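Local coordinates for sister chromatid cohesion protein (Chaetomium thermophilum, PDB 5T8V), which probably acts as a chromatin-associated cohesin loader of the SCC2/Nipped-B family, this chain being its largely helical C-terminal fragment, at residues V15-H18 against E19-Y23; N73-M76 against T77-L80; L843-L846 against M847-K851. One frame throughout, in Å; residues are numbered along the deposited sequence.

Contact 1 (V15-H18 against E19-Y23); sequences VALH and ELKAY
Val15 with Glu19 and Leu17 with Lys21 are i to i+4 pairs on one helix, 9-36, close to the N-terminal end of this C-terminal fragment of Scc2, so the contact is local turn-to-turn packing. The backbone supplies the first evidence. Glu19 N to Val15 O, Leu20 N to Ala16 O, Lys21 N to Leu17 O and Ala22 N to His18 O are each hydrogen bonds of 2.9 Å, with N-H...O angles from 158° to 169°, the regular alpha-helical pattern.

On one side of the helix, Glu19 turns CG beside its own backbone N (chi1 -73°) and then extends, which carries its CB and CG past Val15 O. The two side chains run alongside each other, and Glu19 OE2 comes 3.6 Å from Val15 CG1, a contact with a methyl group, without a hydrogen bond. The other carboxylate oxygen, OE1, makes a long and weak ion pair with Lys68.

The second pair repeats the side-by-side arrangement with an aliphatic stem. Lys21, also extended beyond CG, lays its CE 4.1 Å from Leu17 CG and 4.1 Å from Leu17 CD1, the leucine having swung CG beside its carbonyl carbon. The amine continues past this patch; Lys21 NZ ends 5.7 Å from His18 ND1, without contact. Between the two pairs, Leu20 and Ala16 face the protein, Leu20 against Ala65 and Leu66 of helix 56-71 and Ala16 against Leu72.

The chemistry is that of an amphipathic helix: main-chain bonds define the turn, the carboxylate end of Glu19 rests beside the Val15 methyl, the carbon stem of Lys21 packs on Leu17, and no salt bridge joins the two segments, so the cohesion across this turn probably owes little to charge pairing.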
ATOM      1  N   VAL A  15     -73.677  12.549  15.902  1.00 46.87           N
ATOM      2  CA  VAL A  15     -73.281  12.531  17.308  1.00 45.95           C
ATOM      3  C   VAL A  15     -72.195  13.568  17.565  1.00 42.69           C
ATOM      4  O   VAL A  15     -72.279  14.358  18.512  1.00 42.06           O
ATOM      5  CB  VAL A  15     -72.823  11.120  17.723  1.00 47.51           C
ATOM      6  CG1 VAL A  15     -72.221  11.130  19.130  1.00 47.09           C
ATOM      7  CG2 VAL A  15     -73.989  10.151  17.672  1.00 51.77           C
ATOM      8  N   ALA A  16     -71.153  13.575  16.732  1.00 55.63           N
ATOM      9  CA  ALA A  16     -70.102  14.575  16.887  1.00 51.59           C
ATOM     10  C   ALA A  16     -70.675  15.983  16.804  1.00 52.75           C
ATOM     11  O   ALA A  16     -70.286  16.869  17.574  1.00 52.85           O
ATOM     12  CB  ALA A  16     -69.021  14.373  15.827  1.00 48.18           C
ATOM     13  N   LEU A  17     -71.614  16.204  15.881  1.00 47.15           N
ATOM     14  CA  LEU A  17     -72.232  17.519  15.748  1.00 47.72           C
ATOM     15  C   LEU A  17     -72.942  17.924  17.033  1.00 49.02           C
ATOM     16  O   LEU A  17     -72.737  19.030  17.545  1.00 48.49           O
ATOM     17  CB  LEU A  17     -73.212  17.521  14.574  1.00 50.54           C
ATOM     18  CG  LEU A  17     -73.924  18.849  14.303  1.00 51.75           C
ATOM     19  CD1 LEU A  17     -72.954  19.879  13.740  1.00 49.70           C
ATOM     20  CD2 LEU A  17     -75.101  18.645  13.365  1.00 54.17           C
ATOM     21  N   HIS A  18     -73.787  17.041  17.571  1.00 53.67           N
ATOM     22  CA  HIS A  18     -74.547  17.395  18.767  1.00 55.49           C
ATOM     23  C   HIS A  18     -73.635  17.567  19.976  1.00 53.96           C
ATOM     24  O   HIS A  18     -73.886  18.426  20.829  1.00 53.77           O
ATOM     25  CB  HIS A  18     -75.616  16.337  19.040  1.00 58.48           C
ATOM     26  CG  HIS A  18     -76.816  16.452  18.152  1.00 62.37           C
ATOM     27  ND1 HIS A  18     -77.036  17.542  17.337  1.00 63.31           N
ATOM     28  CD2 HIS A  18     -77.862  15.615  17.951  1.00 66.14           C
ATOM     29  CE1 HIS A  18     -78.165  17.373  16.673  1.00 66.41           C
ATOM     30  NE2 HIS A  18     -78.687  16.212  17.027  1.00 68.34           N
ATOM     31  N   GLU A  19     -72.574  16.765  20.068  1.00 57.90           N
ATOM     32  CA  GLU A  19     -71.628  16.916  21.169  1.00 56.85           C
ATOM     33  C   GLU A  19     -70.926  18.265  21.097  1.00 54.86           C
ATOM     34  O   GLU A  19     -70.833  18.987  22.098  1.00 54.22           O
ATOM     35  CB  GLU A  19     -70.613  15.772  21.151  1.00 56.19           C
ATOM     36  CG  GLU A  19     -71.182  14.430  21.587  1.00 59.25           C
ATOM     37  CD  GLU A  19     -70.161  13.308  21.520  1.00 58.87           C
ATOM     38  OE1 GLU A  19     -69.063  13.532  20.968  1.00 56.70           O
ATOM     39  OE2 GLU A  19     -70.457  12.203  22.020  1.00 60.88           O
ATOM     40  N   LEU A  20     -70.430  18.631  19.911  1.00 54.91           N
ATOM     41  CA  LEU A  20     -69.770  19.923  19.768  1.00 52.93           C
ATOM     42  C   LEU A  20     -70.739  21.068  20.024  1.00 54.49           C
ATOM     43  O   LEU A  20     -70.359  22.090  20.604  1.00 53.00           O
ATOM     44  CB  LEU A  20     -69.147  20.060  18.380  1.00 51.98           C
ATOM     45  CG  LEU A  20     -68.454  21.411  18.178  1.00 51.52           C
ATOM     46  CD1 LEU A  20     -67.092  21.238  17.545  1.00 50.13           C
ATOM     47  CD2 LEU A  20     -69.315  22.347  17.338  1.00 52.51           C
ATOM     48  N   LYS A  21     -71.991  20.930  19.588  1.00 58.11           N
ATOM     49  CA  LYS A  21     -72.979  21.968  19.862  1.00 60.67           C
ATOM     50  C   LYS A  21     -73.194  22.125  21.362  1.00 61.05           C
ATOM     51  O   LYS A  21     -73.169  23.242  21.894  1.00 61.41           O
ATOM     52  CB  LYS A  21     -74.300  21.646  19.159  1.00 63.49           C
ATOM     53  CG  LYS A  21     -74.290  21.907  17.660  1.00 63.79           C
ATOM     54  CD  LYS A  21     -75.706  22.035  17.109  1.00 68.02           C
ATOM     55  CE  LYS A  21     -75.697  22.267  15.606  1.00 69.19           C
ATOM     56  NZ  LYS A  21     -76.991  22.815  15.103  1.00 72.79           N
ATOM     57  N   ALA A  22     -73.397  21.009  22.064  1.00 44.22           N
ATOM     58  CA  ALA A  22     -73.618  21.058  23.506  1.00 43.95           C
ATOM     59  C   ALA A  22     -72.437  21.710  24.213  1.00 41.66           C
ATOM     60  O   ALA A  22     -72.597  22.698  24.942  1.00 42.56           O
ATOM     61  CB  ALA A  22     -73.862  19.648  24.044  1.00 44.19           C
ATOM     62  N   TYR A  23     -71.235  21.170  24.007  1.00 56.66           N
ATOM     63  CA  TYR A  23     -70.057  21.736  24.655  1.00 53.84           C
ATOM     64  C   TYR A  23     -69.896  23.211  24.308  1.00 52.46           C
ATOM     65  O   TYR A  23     -69.523  24.023  25.163  1.00 50.37           O
ATOM     66  CB  TYR A  23     -68.807  20.957  24.252  1.00 53.99           C
ATOM     67  CG  TYR A  23     -67.658  21.171  25.202  1.00 54.51           C
ATOM     68  CD1 TYR A  23     -67.004  22.395  25.266  1.00 54.18           C
ATOM     69  CD2 TYR A  23     -67.235  20.156  26.047  1.00 55.62           C
ATOM     70  CE1 TYR A  23     -65.964  22.599  26.139  1.00 53.72           C
ATOM     71  CE2 TYR A  23     -66.193  20.350  26.924  1.00 55.38           C
ATOM     72  CZ  TYR A  23     -65.560  21.573  26.965  1.00 54.27           C
ATOM     73  OH  TYR A  23     -64.521  21.775  27.838  1.00 53.42           O
TER

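Contact 2 (N73-M76 against T77-L80); sequences NCFM and TVPL
Two overlapping type I beta turns, Cys74 to Thr77 and Phe75 to Val78, lie in the connection between helices 56-71 and 81-96; the backbone torsions of Phe75, Met76 and Thr77 support the assignment. They follow directly on a Schellman motif that ends the first of these helices: Asn73, with positive phi, is its C-prime residue, Cys74 N reaching back to Thr69 O and Asn73 N to Ile70 O.

The first turn is closed by a hydrogen bond from Thr77 N to Cys74 O, 3.0 Å long with an N-H...O angle of 156°. The donor approaches from above the carbonyl plane, 56° out of it, and so not on a lone pair. The second turn is looser: Val78 N lies 3.4 Å from Phe75 O in a weak bond. That carbonyl has a further partner: Arg141 NH1 is hydrogen-bonded to Phe75 O and to Val78 O.

Met76 places CG between its backbone N and carbonyl carbon (chi1 62°), and its side chain is set at an angle to that of Thr77, with Met76 CG 3.9 Å from Thr77 OG1. Both of these residues lie on the exposed side, while the buried Cys74, Phe75 and Val78 face helices 9-36, 56-71 and 81-96. Cys74 meets Ala13 of helix 9-36, and Phe75 packs against Leu66, Thr69 and Ile70 of helix 56-71 and Leu83 of helix 81-96, which Val78 also touches.

Phe75 and Val78 meet at an oblique angle on this inner side. Val78 CG2, the branch beside the valine's own backbone N, sits 3.7 Å from Phe75 O and 4.1 Å from the ring atom Phe75 CD1.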
ATOM      1  N   ASN A  73     -66.863  15.108   8.124  1.00 56.93           N
ATOM      2  CA  ASN A  73     -67.448  15.909   7.050  1.00 60.10           C
ATOM      3  C   ASN A  73     -68.806  16.489   7.440  1.00 61.35           C
ATOM      4  O   ASN A  73     -69.697  16.629   6.599  1.00 65.03           O
ATOM      5  CB  ASN A  73     -67.574  15.089   5.764  1.00 62.35           C
ATOM      6  CG  ASN A  73     -67.764  15.959   4.537  1.00 64.59           C
ATOM      7  OD1 ASN A  73     -67.274  17.086   4.481  1.00 62.58           O
ATOM      8  ND2 ASN A  73     -68.484  15.439   3.547  1.00 68.74           N
ATOM      9  N   CYS A  74     -68.978  16.827   8.720  1.00 39.09           N
ATOM     10  CA  CYS A  74     -70.167  17.529   9.182  1.00 38.43           C
ATOM     11  C   CYS A  74     -69.841  18.883   9.794  1.00 36.94           C
ATOM     12  O   CYS A  74     -70.744  19.544  10.320  1.00 38.33           O
ATOM     13  CB  CYS A  74     -70.937  16.674  10.199  1.00 39.74           C
ATOM     14  SG  CYS A  74     -70.018  16.248  11.692  1.00 37.85           S
ATOM     15  N   PHE A  75     -68.579  19.315   9.740  1.00 44.11           N
ATOM     16  CA  PHE A  75     -68.210  20.641  10.219  1.00 43.18           C
ATOM     17  C   PHE A  75     -68.943  21.743   9.466  1.00 46.71           C
ATOM     18  O   PHE A  75     -69.096  22.848   9.997  1.00 47.04           O
ATOM     19  CB  PHE A  75     -66.695  20.820  10.091  1.00 39.79           C
ATOM     20  CG  PHE A  75     -66.189  22.144  10.585  1.00 37.86           C
ATOM     21  CD1 PHE A  75     -66.378  22.526  11.904  1.00 37.25           C
ATOM     22  CD2 PHE A  75     -65.502  22.996   9.736  1.00 36.86           C
ATOM     23  CE1 PHE A  75     -65.905  23.740  12.362  1.00 36.32           C
ATOM     24  CE2 PHE A  75     -65.025  24.212  10.189  1.00 36.39           C
ATOM     25  CZ  PHE A  75     -65.226  24.585  11.503  1.00 36.18           C
ATOM     26  N   MET A  76     -69.405  21.462   8.246  1.00 60.84           N
ATOM     27  CA  MET A  76     -70.129  22.460   7.467  1.00 64.32           C
ATOM     28  C   MET A  76     -71.463  22.820   8.106  1.00 65.97           C
ATOM     29  O   MET A  76     -71.980  23.919   7.881  1.00 67.50           O
ATOM     30  CB  MET A  76     -70.354  21.941   6.049  1.00 67.63           C
ATOM     31  CG  MET A  76     -71.194  20.670   5.988  1.00 71.34           C
ATOM     32  SD  MET A  76     -71.022  19.786   4.428  1.00 76.45           S
ATOM     33  CE  MET A  76     -69.334  19.193   4.552  1.00 73.68           C
ATOM     34  N   THR A  77     -72.036  21.913   8.900  1.00 60.52           N
ATOM     35  CA  THR A  77     -73.354  22.141   9.481  1.00 62.31           C
ATOM     36  C   THR A  77     -73.304  23.006  10.732  1.00 61.69           C
ATOM     37  O   THR A  77     -74.338  23.561  11.123  1.00 64.68           O
ATOM     38  CB  THR A  77     -74.018  20.802   9.813  1.00 62.76           C
ATOM     39  OG1 THR A  77     -73.864  19.904   8.707  1.00 62.88           O
ATOM     40  CG2 THR A  77     -75.505  20.991  10.100  1.00 65.36           C
ATOM     41  N   VAL A  78     -72.141  23.133  11.367  1.00 48.39           N
ATOM     42  CA  VAL A  78     -71.993  23.962  12.560  1.00 47.15           C
ATOM     43  C   VAL A  78     -72.504  25.365  12.248  1.00 48.04           C
ATOM     44  O   VAL A  78     -72.085  25.959  11.245  1.00 47.68           O
ATOM     45  CB  VAL A  78     -70.533  23.998  13.039  1.00 43.96           C
ATOM     46  CG1 VAL A  78     -70.340  25.054  14.133  1.00 43.17           C
ATOM     47  CG2 VAL A  78     -70.117  22.630  13.549  1.00 42.82           C
ATOM     48  N   PRO A  79     -73.392  25.934  13.060  1.00 46.83           N
ATOM     49  CA  PRO A  79     -73.879  27.289  12.777  1.00 48.41           C
ATOM     50  C   PRO A  79     -72.730  28.272  12.624  1.00 46.91           C
ATOM     51  O   PRO A  79     -71.843  28.362  13.475  1.00 44.67           O
ATOM     52  CB  PRO A  79     -74.747  27.614  13.998  1.00 50.32           C
ATOM     53  CG  PRO A  79     -75.185  26.291  14.510  1.00 50.98           C
ATOM     54  CD  PRO A  79     -74.048  25.350  14.242  1.00 48.12           C
ATOM     55  N   LEU A  80     -72.747  29.010  11.514  1.00 40.52           N
ATOM     56  CA  LEU A  80     -71.714  30.011  11.268  1.00 39.15           C
ATOM     57  C   LEU A  80     -71.697  31.066  12.366  1.00 39.10           C
ATOM     58  O   LEU A  80     -70.647  31.352  12.953  1.00 37.20           O
ATOM     59  CB  LEU A  80     -71.944  30.664   9.905  1.00 40.58           C
ATOM     60  CG  LEU A  80     -71.066  31.869   9.556  1.00 40.21           C
ATOM     61  CD1 LEU A  80     -69.637  31.430   9.279  1.00 37.72           C
ATOM     62  CD2 LEU A  80     -71.653  32.625   8.377  1.00 42.38           C
TER

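Contact 3 (L843-L846 against M847-K851); sequences LQVL and MIFAK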
ATOM      1  N   LEU A 843      25.493 -35.302   4.796  1.00 35.43           N
ATOM      2  CA  LEU A 843      26.920 -35.054   4.930  1.00 35.63           C
ATOM      3  C   LEU A 843      27.312 -33.681   4.408  1.00 35.43           C
ATOM      4  O   LEU A 843      28.340 -33.145   4.835  1.00 35.91           O
ATOM      5  CB  LEU A 843      27.706 -36.145   4.205  1.00 35.52           C
ATOM      6  CG  LEU A 843      27.508 -37.538   4.807  1.00 36.02           C
ATOM      7  CD1 LEU A 843      28.037 -38.596   3.866  1.00 35.91           C
ATOM      8  CD2 LEU A 843      28.187 -37.645   6.164  1.00 36.75           C
ATOM      9  N   GLN A 844      26.524 -33.094   3.506  1.00 38.06           N
ATOM     10  CA  GLN A 844      26.834 -31.740   3.062  1.00 37.82           C
ATOM     11  C   GLN A 844      26.688 -30.726   4.192  1.00 38.48           C
ATOM     12  O   GLN A 844      27.433 -29.740   4.233  1.00 38.74           O
ATOM     13  CB  GLN A 844      25.947 -31.349   1.878  1.00 36.83           C
ATOM     14  CG  GLN A 844      26.392 -31.956   0.555  1.00 36.84           C
ATOM     15  CD  GLN A 844      27.832 -31.614   0.217  1.00 37.62           C
ATOM     16  OE1 GLN A 844      28.706 -32.480   0.227  1.00 37.61           O
ATOM     17  NE2 GLN A 844      28.086 -30.342  -0.073  1.00 38.26           N
ATOM     18  N   VAL A 845      25.755 -30.949   5.115  1.00 42.26           N
ATOM     19  CA  VAL A 845      25.592 -30.049   6.256  1.00 42.82           C
ATOM     20  C   VAL A 845      26.522 -30.441   7.401  1.00 43.81           C
ATOM     21  O   VAL A 845      27.077 -29.573   8.082  1.00 44.35           O
ATOM     22  CB  VAL A 845      24.115 -30.004   6.708  1.00 42.98           C
ATOM     23  CG1 VAL A 845      23.564 -31.389   6.965  1.00 43.46           C
ATOM     24  CG2 VAL A 845      23.952 -29.137   7.955  1.00 44.47           C
ATOM     25  N   LEU A 846      26.712 -31.743   7.632  1.00 37.20           N
ATOM     26  CA  LEU A 846      27.709 -32.162   8.612  1.00 38.17           C
ATOM     27  C   LEU A 846      29.084 -31.609   8.267  1.00 38.46           C
ATOM     28  O   LEU A 846      29.870 -31.283   9.165  1.00 39.57           O
ATOM     29  CB  LEU A 846      27.761 -33.688   8.694  1.00 38.04           C
ATOM     30  CG  LEU A 846      26.684 -34.360   9.546  1.00 38.53           C
ATOM     31  CD1 LEU A 846      26.725 -35.869   9.366  1.00 38.48           C
ATOM     32  CD2 LEU A 846      26.868 -33.994  11.011  1.00 39.94           C
ATOM     33  N   MET A 847      29.384 -31.491   6.974  1.00 53.21           N
ATOM     34  CA  MET A 847      30.656 -30.937   6.527  1.00 53.87           C
ATOM     35  C   MET A 847      30.859 -29.526   7.069  1.00 54.18           C
ATOM     36  O   MET A 847      31.853 -29.236   7.748  1.00 55.65           O
ATOM     37  CB  MET A 847      30.680 -30.948   4.997  1.00 52.98           C
ATOM     38  CG  MET A 847      31.960 -30.479   4.345  1.00 53.27           C
ATOM     39  SD  MET A 847      31.757 -30.514   2.552  1.00 52.29           S
ATOM     40  CE  MET A 847      33.388 -30.041   1.996  1.00 53.06           C
ATOM     41  N   ILE A 848      29.914 -28.632   6.775  1.00 49.31           N
ATOM     42  CA  ILE A 848      30.034 -27.244   7.210  1.00 50.99           C
ATOM     43  C   ILE A 848      29.950 -27.133   8.726  1.00 52.03           C
ATOM     44  O   ILE A 848      30.537 -26.220   9.319  1.00 53.90           O
ATOM     45  CB  ILE A 848      28.970 -26.375   6.513  1.00 50.85           C
ATOM     46  CG1 ILE A 848      27.564 -26.937   6.759  1.00 49.30           C
ATOM     47  CG2 ILE A 848      29.286 -26.278   5.023  1.00 51.72           C
ATOM     48  CD1 ILE A 848      26.465 -26.254   5.974  1.00 48.26           C
ATOM     49  N   PHE A 849      29.241 -28.053   9.385  1.00 40.99           N
ATOM     50  CA  PHE A 849      29.265 -28.078  10.845  1.00 42.39           C
ATOM     51  C   PHE A 849      30.670 -28.357  11.363  1.00 43.47           C
ATOM     52  O   PHE A 849      31.184 -27.634  12.223  1.00 45.18           O
ATOM     53  CB  PHE A 849      28.285 -29.123  11.373  1.00 41.94           C
ATOM     54  CG  PHE A 849      26.982 -28.546  11.826  1.00 42.11           C
ATOM     55  CD1 PHE A 849      25.956 -28.333  10.925  1.00 40.79           C
ATOM     56  CD2 PHE A 849      26.786 -28.207  13.154  1.00 43.72           C
ATOM     57  CE1 PHE A 849      24.760 -27.800  11.336  1.00 40.90           C
ATOM     58  CE2 PHE A 849      25.587 -27.673  13.574  1.00 43.93           C
ATOM     59  CZ  PHE A 849      24.573 -27.468  12.664  1.00 42.44           C
ATOM     60  N   ALA A 850      31.307 -29.412  10.850  1.00 42.62           N
ATOM     61  CA  ALA A 850      32.672 -29.719  11.256  1.00 43.50           C
ATOM     62  C   ALA A 850      33.607 -28.555  10.960  1.00 45.75           C
ATOM     63  O   ALA A 850      34.542 -28.289  11.725  1.00 48.75           O
ATOM     64  CB  ALA A 850      33.152 -30.988  10.555  1.00 42.27           C
ATOM     65  N   LYS A 851      33.373 -27.845   9.853  1.00 59.00           N
ATOM     66  CA  LYS A 851      34.168 -26.654   9.571  1.00 60.11           C
ATOM     67  C   LYS A 851      33.947 -25.584  10.634  1.00 61.28           C
ATOM     68  O   LYS A 851      34.894 -24.905  11.047  1.00 63.50           O
ATOM     69  CB  LYS A 851      33.825 -26.115   8.181  1.00 59.83           C
ATOM     70  CG  LYS A 851      34.178 -24.645   7.947  1.00 62.60           C
ATOM     71  CD  LYS A 851      35.666 -24.361   8.124  1.00 65.48           C
ATOM     72  CE  LYS A 851      35.945 -22.867   8.038  1.00 68.01           C
ATOM     73  NZ  LYS A 851      37.349 -22.526   8.400  1.00 70.76           N
TER
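Phe849, packed one turn beyond Val845 on helix 839-852, can be traced outward atom by atom. Its CB lies 3.5 Å from Leu846 O and 3.5 Å from Val845 O, over the carbonyl ends of the preceding turn. CG is 3.9 Å from Val845 O. At CD1 the ring meets two things: Val845 O, placed at the ring edge near its plane, and Val845 CG2, 3.7 Å away. CE1 keeps the same 3.7 Å to Val845 CG2, so this methyl is set evenly against the CD1-CE1 bond. Beyond the helix, the Phe849 side chain touches Met780 of helix 773-786 and Val819 of helix 808-824.

The valine offers that branch because CG2 stands opposite its backbone N, beside the carbonyl carbon, and the two side chains point the same way. Ile848 adds a looser apolar touch, its CD1 4.3 Å from Val845 CG2. The main chain is held by helical hydrogen bonds, among them Phe849 N to Val845 O at 2.9 Å and 158°, but Gln844 O and Ile848 N are stretched to 3.7 Å.

Val845 O thus accepts a backbone N-H while the CD1 edge of the ring lies beside it, an arrangement whose electrostatics are probably mildly favourable. Among Val845, Ile848 and Phe849 the side-chain contact is hydrocarbon on hydrocarbon, and cohesion here probably rests on burial between helices.

Overall arrangement
Contacts 1 and 2 belong to one neighbourhood, their centres about 11 Å apart: Leu17, Leu20 and Lys21 of helix 9-36 pack against Thr77, Val78 and Pro79 of the connection after helix 56-71. Contact 3 lies on the opposite side of the chain's centre, about 113 Å from either by centres, and shares no element with them. The chemistry follows burial and backbone form. Contact 1 is partly buried, with charged side chains laid on aliphatic neighbours; contact 2 is largely buried but irregular, using an arginine from outside to support its carbonyls; contact 3, with no exposed residue touching, is mainly apolar and helical, though its Gln844-Ile848 backbone pair is stretched.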